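Local atomic coordinates of esterase family protein (Staphylococcus aureus, PDB entry 7L0A), a protein that probably hydrolyses S-formylglutathione to formate and glutathione, as a serine esterase of the alpha/beta-hydrolase clan. Residues P188-I202 and L220-P232. Residues are numbered along the deposited sequence; the frame is centred on the assembly and turned at random.
Sequences PYYLLDKAVAEDKQI and LDFIDYLSRINVP
L192 of helix 188-197 packs its CG and two methyls against Y225 and L226 of helix 216-228 and against I229 and V231 just beyond it. From CB the chain runs anti to the backbone N (chi1 -178°), which carries CG to within 3.6 Å of CD1 of I229. CD1 then continues toward V231, where it lies 4.1 Å from CG2, and also passes close to the tip of L226. CD2 turns the other way and settles between two neighbours, 3.6 Å from CD2 of L226 and equally near CD2 of Y225, at the edge of the tyrosine ring. Beyond it stands the F222 ring, which stacks on F156.

Nearer the start of both segments, Y189 lays its ring across the second helix. F222 points an edge at one face of that ring in a T-shaped pair, with planes at 84° and centroids 5.3 Å apart; Y225 meets the same tyrosine obliquely, completing an aromatic cluster. Y225 also carries the one hydrogen bond between the segments: Y225 OH donates to the syn lone pair of D193 OD1, a short 2.5 Å away. The carboxylate oxygen lies in the plane of the Y225 ring, although the carboxylate and ring planes are turned well away from each other.

At the other end, where a Schellman motif with N230 as its C-prime residue closes helix 216-228, V231 reaches back to I202, whose CD1 lies 4.1 Å from V231 CG1. Residues 188-197 and 220-228 run almost parallel, with their axes 15° apart, as parts of successive helices flanking strand 204-210 in the alpha/beta-hydrolase sheet. Aliphatic and aromatic contacts make up most of the interface, while a single short phenol-carboxylate bond at its exposed margin probably helps fix the rotation of the Y225 ring.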
ATOM      1  N   PRO B 188      29.446   6.024 -13.304  1.00 18.54           N
ATOM      2  CA  PRO B 188      28.467   6.308 -14.363  1.00 20.88           C
ATOM      3  C   PRO B 188      29.087   6.457 -15.727  1.00 24.80           C
ATOM      4  O   PRO B 188      28.441   6.139 -16.729  1.00 23.40           O
ATOM      5  CB  PRO B 188      27.813   7.613 -13.903  1.00 17.67           C
ATOM      6  CG  PRO B 188      27.892   7.521 -12.397  1.00 19.77           C
ATOM      7  CD  PRO B 188      29.238   6.888 -12.116  1.00 20.24           C
ATOM      8  N   TYR B 189      30.319   6.942 -15.798  1.00 20.16           N
ATOM      9  CA  TYR B 189      30.967   7.121 -17.087  1.00 21.76           C
ATOM     10  C   TYR B 189      31.306   5.779 -17.727  1.00 25.51           C
ATOM     11  O   TYR B 189      31.177   5.624 -18.943  1.00 24.04           O
ATOM     12  CB  TYR B 189      32.212   7.965 -16.881  1.00 18.53           C
ATOM     13  CG  TYR B 189      31.997   9.442 -16.782  1.00 21.74           C
ATOM     14  CD1 TYR B 189      31.682  10.036 -15.561  1.00 23.04           C
ATOM     15  CD2 TYR B 189      32.135  10.262 -17.900  1.00 22.32           C
ATOM     16  CE1 TYR B 189      31.525  11.396 -15.468  1.00 22.92           C
ATOM     17  CE2 TYR B 189      31.967  11.628 -17.802  1.00 22.84           C
ATOM     18  CZ  TYR B 189      31.640  12.180 -16.588  1.00 22.55           C
ATOM     19  OH  TYR B 189      31.466  13.557 -16.488  1.00 27.19           O
ATOM     20  N   TYR B 190      31.715   4.795 -16.921  1.00 23.89           N
ATOM     21  CA  TYR B 190      31.928   3.444 -17.427  1.00 19.29           C
ATOM     22  C   TYR B 190      30.621   2.821 -17.879  1.00 21.74           C
ATOM     23  O   TYR B 190      30.564   2.177 -18.930  1.00 24.43           O
ATOM     24  CB  TYR B 190      32.579   2.573 -16.342  1.00 18.87           C
ATOM     25  CG  TYR B 190      32.701   1.105 -16.700  1.00 23.66           C
ATOM     26  CD1 TYR B 190      31.670   0.201 -16.407  1.00 24.82           C
ATOM     27  CD2 TYR B 190      33.833   0.628 -17.325  1.00 34.75           C
ATOM     28  CE1 TYR B 190      31.773  -1.123 -16.752  1.00 30.97           C
ATOM     29  CE2 TYR B 190      33.947  -0.690 -17.659  1.00 31.62           C
ATOM     30  CZ  TYR B 190      32.927  -1.562 -17.360  1.00 32.33           C
ATOM     31  OH  TYR B 190      33.071  -2.884 -17.715  1.00 43.81           O
ATOM     32  N   LEU B 191      29.552   3.015 -17.103  1.00 20.65           N
ATOM     33  CA  LEU B 191      28.267   2.468 -17.512  1.00 20.66           C
ATOM     34  C   LEU B 191      27.811   3.086 -18.823  1.00 24.64           C
ATOM     35  O   LEU B 191      27.193   2.424 -19.665  1.00 30.22           O
ATOM     36  CB  LEU B 191      27.242   2.716 -16.426  1.00 21.78           C
ATOM     37  CG  LEU B 191      27.442   1.959 -15.102  1.00 21.86           C
ATOM     38  CD1 LEU B 191      26.405   2.439 -14.101  1.00 20.41           C
ATOM     39  CD2 LEU B 191      27.312   0.485 -15.331  1.00 24.86           C
ATOM     40  N   LEU B 192      28.084   4.373 -18.995  1.00 22.18           N
ATOM     41  CA  LEU B 192      27.680   5.063 -20.212  1.00 21.21           C
ATOM     42  C   LEU B 192      28.399   4.487 -21.418  1.00 23.16           C
ATOM     43  O   LEU B 192      27.771   4.177 -22.442  1.00 30.45           O
ATOM     44  CB  LEU B 192      27.960   6.548 -20.050  1.00 30.03           C
ATOM     45  CG  LEU B 192      27.586   7.524 -21.161  1.00 29.26           C
ATOM     46  CD1 LEU B 192      26.116   7.513 -21.491  1.00 31.46           C
ATOM     47  CD2 LEU B 192      28.045   8.896 -20.652  1.00 26.62           C
ATOM     48  N   ASP B 193      29.715   4.331 -21.303  1.00 27.02           N
ATOM     49  CA  ASP B 193      30.497   3.770 -22.397  1.00 25.26           C
ATOM     50  C   ASP B 193      30.064   2.348 -22.726  1.00 36.72           C
ATOM     51  O   ASP B 193      30.040   1.957 -23.901  1.00 30.15           O
ATOM     52  CB  ASP B 193      31.975   3.817 -22.051  1.00 30.04           C
ATOM     53  CG  ASP B 193      32.531   5.231 -22.029  1.00 34.38           C
ATOM     54  OD1 ASP B 193      31.922   6.143 -22.646  1.00 31.18           O
ATOM     55  OD2 ASP B 193      33.594   5.415 -21.401  1.00 34.49           O
ATOM     56  N   LYS B 194      29.718   1.562 -21.706  1.00 30.32           N
ATOM     57  CA  LYS B 194      29.287   0.191 -21.937  1.00 30.32           C
ATOM     58  C   LYS B 194      27.909   0.145 -22.594  1.00 32.05           C
ATOM     59  O   LYS B 194      27.687  -0.638 -23.526  1.00 33.33           O
ATOM     60  CB  LYS B 194      29.289  -0.569 -20.610  1.00 26.68           C
ATOM     61  CG  LYS B 194      29.070  -2.060 -20.710  1.00 32.96           C
ATOM     62  CD  LYS B 194      29.172  -2.687 -19.335  1.00 40.63           C
ATOM     63  CE  LYS B 194      28.772  -4.155 -19.384  1.00 49.99           C
ATOM     64  NZ  LYS B 194      27.311  -4.275 -19.657  1.00 56.81           N
ATOM     65  N   ALA B 195      26.982   0.996 -22.142  1.00 28.40           N
ATOM     66  CA  ALA B 195      25.619   0.967 -22.669  1.00 31.10           C
ATOM     67  C   ALA B 195      25.603   1.218 -24.168  1.00 41.47           C
ATOM     68  O   ALA B 195      24.881   0.540 -24.910  1.00 36.32           O
ATOM     69  CB  ALA B 195      24.761   2.003 -21.941  1.00 29.86           C
ATOM     70  N   VAL B 196      26.371   2.208 -24.618  1.00 28.28           N
ATOM     71  CA  VAL B 196      26.495   2.506 -26.040  0.62 38.20           C
ATOM     72  C   VAL B 196      27.050   1.298 -26.782  1.00 46.48           C
ATOM     73  O   VAL B 196      26.558   0.908 -27.857  1.00 35.87           O
ATOM     74  CB  VAL B 196      27.379   3.754 -26.225  0.62 34.81           C
ATOM     75  CG1 VAL B 196      27.965   3.771 -27.650  0.62 40.80           C
ATOM     76  CG2 VAL B 196      26.600   5.026 -25.866  0.62 39.38           C
ATOM     77  N   ALA B 197      28.087   0.691 -26.215  1.00 32.51           N
ATOM     78  CA  ALA B 197      28.778  -0.392 -26.892  1.00 27.76           C
ATOM     79  C   ALA B 197      27.874  -1.594 -27.122  1.00 35.51           C
ATOM     80  O   ALA B 197      27.975  -2.258 -28.163  1.00 42.77           O
ATOM     81  CB  ALA B 197      30.008  -0.803 -26.073  1.00 38.54           C
ATOM     82  N   GLU B 198      27.025  -1.928 -26.151  1.00 28.23           N
ATOM     83  CA  GLU B 198      26.124  -3.061 -26.266  1.00 34.68           C
ATOM     84  C   GLU B 198      24.810  -2.682 -26.931  1.00 43.01           C
ATOM     85  O   GLU B 198      23.844  -3.457 -26.872  1.00 45.64           O
ATOM     86  CB  GLU B 198      25.907  -3.683 -24.889  1.00 38.27           C
ATOM     87  CG  GLU B 198      27.187  -4.308 -24.327  1.00 46.03           C
ATOM     88  CD  GLU B 198      27.074  -4.704 -22.870  1.00 64.68           C
ATOM     89  OE1 GLU B 198      26.114  -4.258 -22.201  1.00 75.66           O
ATOM     90  OE2 GLU B 198      27.952  -5.458 -22.389  1.00 66.43           O
ATOM     91  N   ASP B 199      24.772  -1.518 -27.586  1.00 36.77           N
ATOM     92  CA  ASP B 199      23.603  -1.071 -28.340  1.00 50.25           C
ATOM     93  C   ASP B 199      22.361  -1.097 -27.459  1.00 46.28           C
ATOM     94  O   ASP B 199      21.278  -1.518 -27.873  1.00 34.61           O
ATOM     95  CB  ASP B 199      23.394  -1.924 -29.596  1.00 65.76           C
ATOM     96  CG  ASP B 199      22.550  -1.223 -30.644  1.00 81.43           C
ATOM     97  OD1 ASP B 199      22.429   0.020 -30.585  1.00 84.19           O
ATOM     98  OD2 ASP B 199      22.007  -1.913 -31.529  1.00 88.35           O
ATOM     99  N   LYS B 200      22.519  -0.661 -26.216  1.00 38.31           N
ATOM    100  CA  LYS B 200      21.418  -0.722 -25.272  1.00 43.83           C
ATOM    101  C   LYS B 200      20.513   0.486 -25.467  1.00 30.64           C
ATOM    102  O   LYS B 200      20.961   1.570 -25.866  1.00 32.56           O
ATOM    103  CB  LYS B 200      21.933  -0.797 -23.837  1.00 54.20           C
ATOM    104  CG  LYS B 200      22.328  -2.227 -23.409  1.00 63.62           C
ATOM    105  CD  LYS B 200      21.124  -3.182 -23.389  1.00 76.18           C
ATOM    106  CE  LYS B 200      21.560  -4.652 -23.421  1.00 79.50           C
ATOM    107  NZ  LYS B 200      22.712  -4.928 -22.518  1.00 80.96           N
ATOM    108  N   GLN B 201      19.225   0.248 -25.280  1.00 34.52           N
ATOM    109  CA  GLN B 201      18.261   1.323 -25.148  1.00 29.77           C
ATOM    110  C   GLN B 201      18.664   2.233 -23.995  1.00 26.10           C
ATOM    111  O   GLN B 201      18.935   1.761 -22.897  1.00 29.28           O
ATOM    112  CB  GLN B 201      16.886   0.718 -24.886  1.00 38.90           C
ATOM    113  CG  GLN B 201      15.860   1.035 -25.928  1.00 44.99           C
ATOM    114  CD  GLN B 201      14.620   0.177 -25.803  1.00 40.78           C
ATOM    115  OE1 GLN B 201      14.629  -0.883 -25.167  1.00 37.27           O
ATOM    116  NE2 GLN B 201      13.537   0.633 -26.410  1.00 43.15           N
ATOM    117  N   ILE B 202      18.721   3.532 -24.250  1.00 26.37           N
ATOM    118  CA  ILE B 202      18.917   4.535 -23.204  1.00 24.26           C
ATOM    119  C   ILE B 202      17.632   5.335 -23.101  1.00 18.93           C
ATOM    120  O   ILE B 202      17.132   5.816 -24.130  1.00 22.11           O
ATOM    121  CB  ILE B 202      20.105   5.469 -23.504  1.00 23.05           C
ATOM    122  CG1 ILE B 202      21.405   4.653 -23.644  1.00 26.85           C
ATOM    123  CG2 ILE B 202      20.264   6.531 -22.402  1.00 25.95           C
ATOM    124  CD1 ILE B 202      22.632   5.500 -23.907  1.00 32.74           C
ATOM    125  N   LEU B 220      27.741  19.814 -15.547  1.00 19.73           N
ATOM    126  CA  LEU B 220      28.102  20.313 -16.867  1.00 18.84           C
ATOM    127  C   LEU B 220      29.112  19.393 -17.535  1.00 20.05           C
ATOM    128  O   LEU B 220      29.065  19.178 -18.751  1.00 21.73           O
ATOM    129  CB  LEU B 220      28.672  21.726 -16.769  1.00 23.23           C
ATOM    130  CG  LEU B 220      27.680  22.793 -16.294  1.00 27.13           C
ATOM    131  CD1 LEU B 220      28.428  24.146 -16.280  1.00 30.16           C
ATOM    132  CD2 LEU B 220      26.435  22.883 -17.141  1.00 25.55           C
ATOM    133  N   ASP B 221      30.070  18.880 -16.765  1.00 20.75           N
ATOM    134  CA  ASP B 221      31.061  17.981 -17.352  1.00 21.20           C
ATOM    135  C   ASP B 221      30.394  16.730 -17.911  1.00 21.18           C
ATOM    136  O   ASP B 221      30.771  16.226 -18.981  1.00 21.92           O
ATOM    137  CB  ASP B 221      32.099  17.590 -16.308  1.00 26.18           C
ATOM    138  CG  ASP B 221      33.047  18.720 -15.977  1.00 28.46           C
ATOM    139  OD1 ASP B 221      33.049  19.751 -16.696  1.00 30.35           O
ATOM    140  OD2 ASP B 221      33.777  18.573 -14.972  1.00 34.91           O
ATOM    141  N   PHE B 222      29.412  16.202 -17.188  1.00 22.63           N
ATOM    142  CA  PHE B 222      28.731  15.000 -17.634  1.00 16.88           C
ATOM    143  C   PHE B 222      27.965  15.251 -18.925  1.00 19.96           C
ATOM    144  O   PHE B 222      28.044  14.445 -19.863  1.00 18.48           O
ATOM    145  CB  PHE B 222      27.779  14.499 -16.549  1.00 18.94           C
ATOM    146  CG  PHE B 222      27.186  13.154 -16.831  1.00 18.98           C
ATOM    147  CD1 PHE B 222      27.965  12.003 -16.713  1.00 21.75           C
ATOM    148  CD2 PHE B 222      25.872  13.029 -17.255  1.00 19.82           C
ATOM    149  CE1 PHE B 222      27.433  10.750 -16.995  1.00 21.77           C
ATOM    150  CE2 PHE B 222      25.342  11.778 -17.518  1.00 20.51           C
ATOM    151  CZ  PHE B 222      26.117  10.640 -17.404  1.00 23.19           C
ATOM    152  N   ILE B 223      27.184  16.338 -18.984  1.00 22.29           N
ATOM    153  CA  ILE B 223      26.413  16.566 -20.205  1.00 17.54           C
ATOM    154  C   ILE B 223      27.326  16.906 -21.375  1.00 19.74           C
ATOM    155  O   ILE B 223      26.991  16.633 -22.529  1.00 20.51           O
ATOM    156  CB  ILE B 223      25.334  17.647 -20.030  1.00 20.35           C
ATOM    157  CG1 ILE B 223      25.934  19.013 -19.727  1.00 20.61           C
ATOM    158  CG2 ILE B 223      24.392  17.227 -18.928  1.00 21.37           C
ATOM    159  CD1 ILE B 223      24.877  20.118 -19.612  1.00 25.76           C
ATOM    160  N   ASP B 224      28.463  17.550 -21.121  1.00 19.81           N
ATOM    161  CA  ASP B 224      29.440  17.766 -22.176  1.00 20.09           C
ATOM    162  C   ASP B 224      29.940  16.444 -22.758  1.00 22.79           C
ATOM    163  O   ASP B 224      30.088  16.300 -23.986  1.00 20.44           O
ATOM    164  CB  ASP B 224      30.590  18.591 -21.607  1.00 22.81           C
ATOM    165  CG  ASP B 224      30.277  20.077 -21.536  1.00 50.84           C
ATOM    166  OD1 ASP B 224      29.194  20.481 -22.009  1.00 54.39           O
ATOM    167  OD2 ASP B 224      31.110  20.837 -20.986  1.00 59.21           O
ATOM    168  N   TYR B 225      30.197  15.461 -21.900  1.00 20.44           N
ATOM    169  CA  TYR B 225      30.569  14.146 -22.394  1.00 18.00           C
ATOM    170  C   TYR B 225      29.422  13.492 -23.161  1.00 20.57           C
ATOM    171  O   TYR B 225      29.634  12.940 -24.250  1.00 19.34           O
ATOM    172  CB  TYR B 225      31.072  13.256 -21.241  1.00 20.29           C
ATOM    173  CG  TYR B 225      31.638  11.934 -21.741  1.00 16.54           C
ATOM    174  CD1 TYR B 225      32.713  11.907 -22.619  1.00 22.40           C
ATOM    175  CD2 TYR B 225      31.087  10.709 -21.351  1.00 20.72           C
ATOM    176  CE1 TYR B 225      33.223  10.700 -23.093  1.00 23.79           C
ATOM    177  CE2 TYR B 225      31.589   9.502 -21.832  1.00 21.52           C
ATOM    178  CZ  TYR B 225      32.667   9.506 -22.701  1.00 25.10           C
ATOM    179  OH  TYR B 225      33.158   8.304 -23.172  1.00 27.79           O
ATOM    180  N   LEU B 226      28.197  13.545 -22.630  1.00 17.74           N
ATOM    181  CA  LEU B 226      27.048  13.066 -23.398  1.00 18.61           C
ATOM    182  C   LEU B 226      27.038  13.656 -24.809  1.00 19.74           C
ATOM    183  O   LEU B 226      26.808  12.944 -25.797  1.00 18.55           O
ATOM    184  CB  LEU B 226      25.741  13.416 -22.691  1.00 17.72           C
ATOM    185  CG  LEU B 226      25.455  12.689 -21.394  1.00 19.33           C
ATOM    186  CD1 LEU B 226      24.088  13.197 -20.858  1.00 17.89           C
ATOM    187  CD2 LEU B 226      25.420  11.209 -21.587  1.00 24.87           C
ATOM    188  N   SER B 227      27.251  14.977 -24.915  1.00 19.78           N
ATOM    189  CA  SER B 227      27.248  15.609 -26.229  1.00 18.55           C
ATOM    190  C   SER B 227      28.348  15.017 -27.118  1.00 18.60           C
ATOM    191  O   SER B 227      28.143  14.780 -28.319  1.00 21.19           O
ATOM    192  CB  SER B 227      27.460  17.122 -26.109  1.00 23.08           C
ATOM    193  OG  SER B 227      26.300  17.760 -25.572  1.00 31.27           O
ATOM    194  N   ARG B 228      29.536  14.789 -26.545  1.00 20.02           N
ATOM    195  CA  ARG B 228      30.667  14.331 -27.354  1.00 20.48           C
ATOM    196  C   ARG B 228      30.468  12.904 -27.854  1.00 25.05           C
ATOM    197  O   ARG B 228      30.990  12.550 -28.912  1.00 20.43           O
ATOM    198  CB  ARG B 228      31.981  14.427 -26.567  1.00 22.52           C
ATOM    199  CG  ARG B 228      32.454  15.878 -26.363  1.00 28.83           C
ATOM    200  CD  ARG B 228      33.878  16.003 -25.849  1.00 29.47           C
ATOM    201  NE  ARG B 228      34.154  15.303 -24.599  1.00 42.14           N
ATOM    202  CZ  ARG B 228      33.916  15.805 -23.389  1.00 50.87           C
ATOM    203  NH1 ARG B 228      33.367  16.988 -23.266  1.00 56.30           N
ATOM    204  NH2 ARG B 228      34.222  15.115 -22.304  1.00 37.68           N
ATOM    205  N   ILE B 229      29.750  12.063 -27.108  1.00 19.63           N
ATOM    206  CA  ILE B 229      29.491  10.704 -27.568  1.00 22.21           C
ATOM    207  C   ILE B 229      28.086  10.547 -28.149  1.00 21.17           C
ATOM    208  O   ILE B 229      27.617   9.425 -28.356  1.00 21.98           O
ATOM    209  CB  ILE B 229      29.749   9.680 -26.459  1.00 22.18           C
ATOM    210  CG1 ILE B 229      28.881   9.970 -25.247  1.00 21.23           C
ATOM    211  CG2 ILE B 229      31.234   9.672 -26.054  1.00 28.13           C
ATOM    212  CD1 ILE B 229      28.748   8.790 -24.349  1.00 29.81           C
ATOM    213  N   ASN B 230      27.408  11.657 -28.424  1.00 20.81           N
ATOM    214  CA  ASN B 230      26.166  11.675 -29.198  1.00 21.44           C
ATOM    215  C   ASN B 230      25.031  10.925 -28.507  1.00 21.05           C
ATOM    216  O   ASN B 230      24.205  10.284 -29.164  1.00 23.91           O
ATOM    217  CB  ASN B 230      26.375  11.115 -30.608  1.00 21.70           C
ATOM    218  CG  ASN B 230      25.238  11.442 -31.536  1.00 26.63           C
ATOM    219  OD1 ASN B 230      24.635  12.515 -31.456  1.00 42.12           O
ATOM    220  ND2 ASN B 230      24.910  10.496 -32.408  1.00 26.89           N
ATOM    221  N   VAL B 231      24.934  11.039 -27.184  1.00 20.59           N
ATOM    222  CA  VAL B 231      23.805  10.530 -26.438  1.00 20.14           C
ATOM    223  C   VAL B 231      22.811  11.676 -26.258  1.00 23.61           C
ATOM    224  O   VAL B 231      23.205  12.719 -25.715  1.00 23.13           O
ATOM    225  CB  VAL B 231      24.226   9.958 -25.085  1.00 23.55           C
ATOM    226  CG1 VAL B 231      23.029   9.550 -24.256  1.00 22.29           C
ATOM    227  CG2 VAL B 231      25.138   8.754 -25.294  1.00 27.46           C
ATOM    228  N   PRO B 232      21.578  11.545 -26.699  1.00 22.31           N
ATOM    229  CA  PRO B 232      20.650  12.679 -26.605  1.00 22.09           C
ATOM    230  C   PRO B 232      20.227  12.959 -25.174  1.00 19.89           C
ATOM    231  O   PRO B 232      20.121  12.058 -24.335  1.00 24.20           O
ATOM    232  CB  PRO B 232      19.476  12.250 -27.492  1.00 21.87           C
ATOM    233  CG  PRO B 232      19.534  10.793 -27.571  1.00 25.40           C
ATOM    234  CD  PRO B 232      21.002  10.390 -27.422  1.00 18.92           C
TER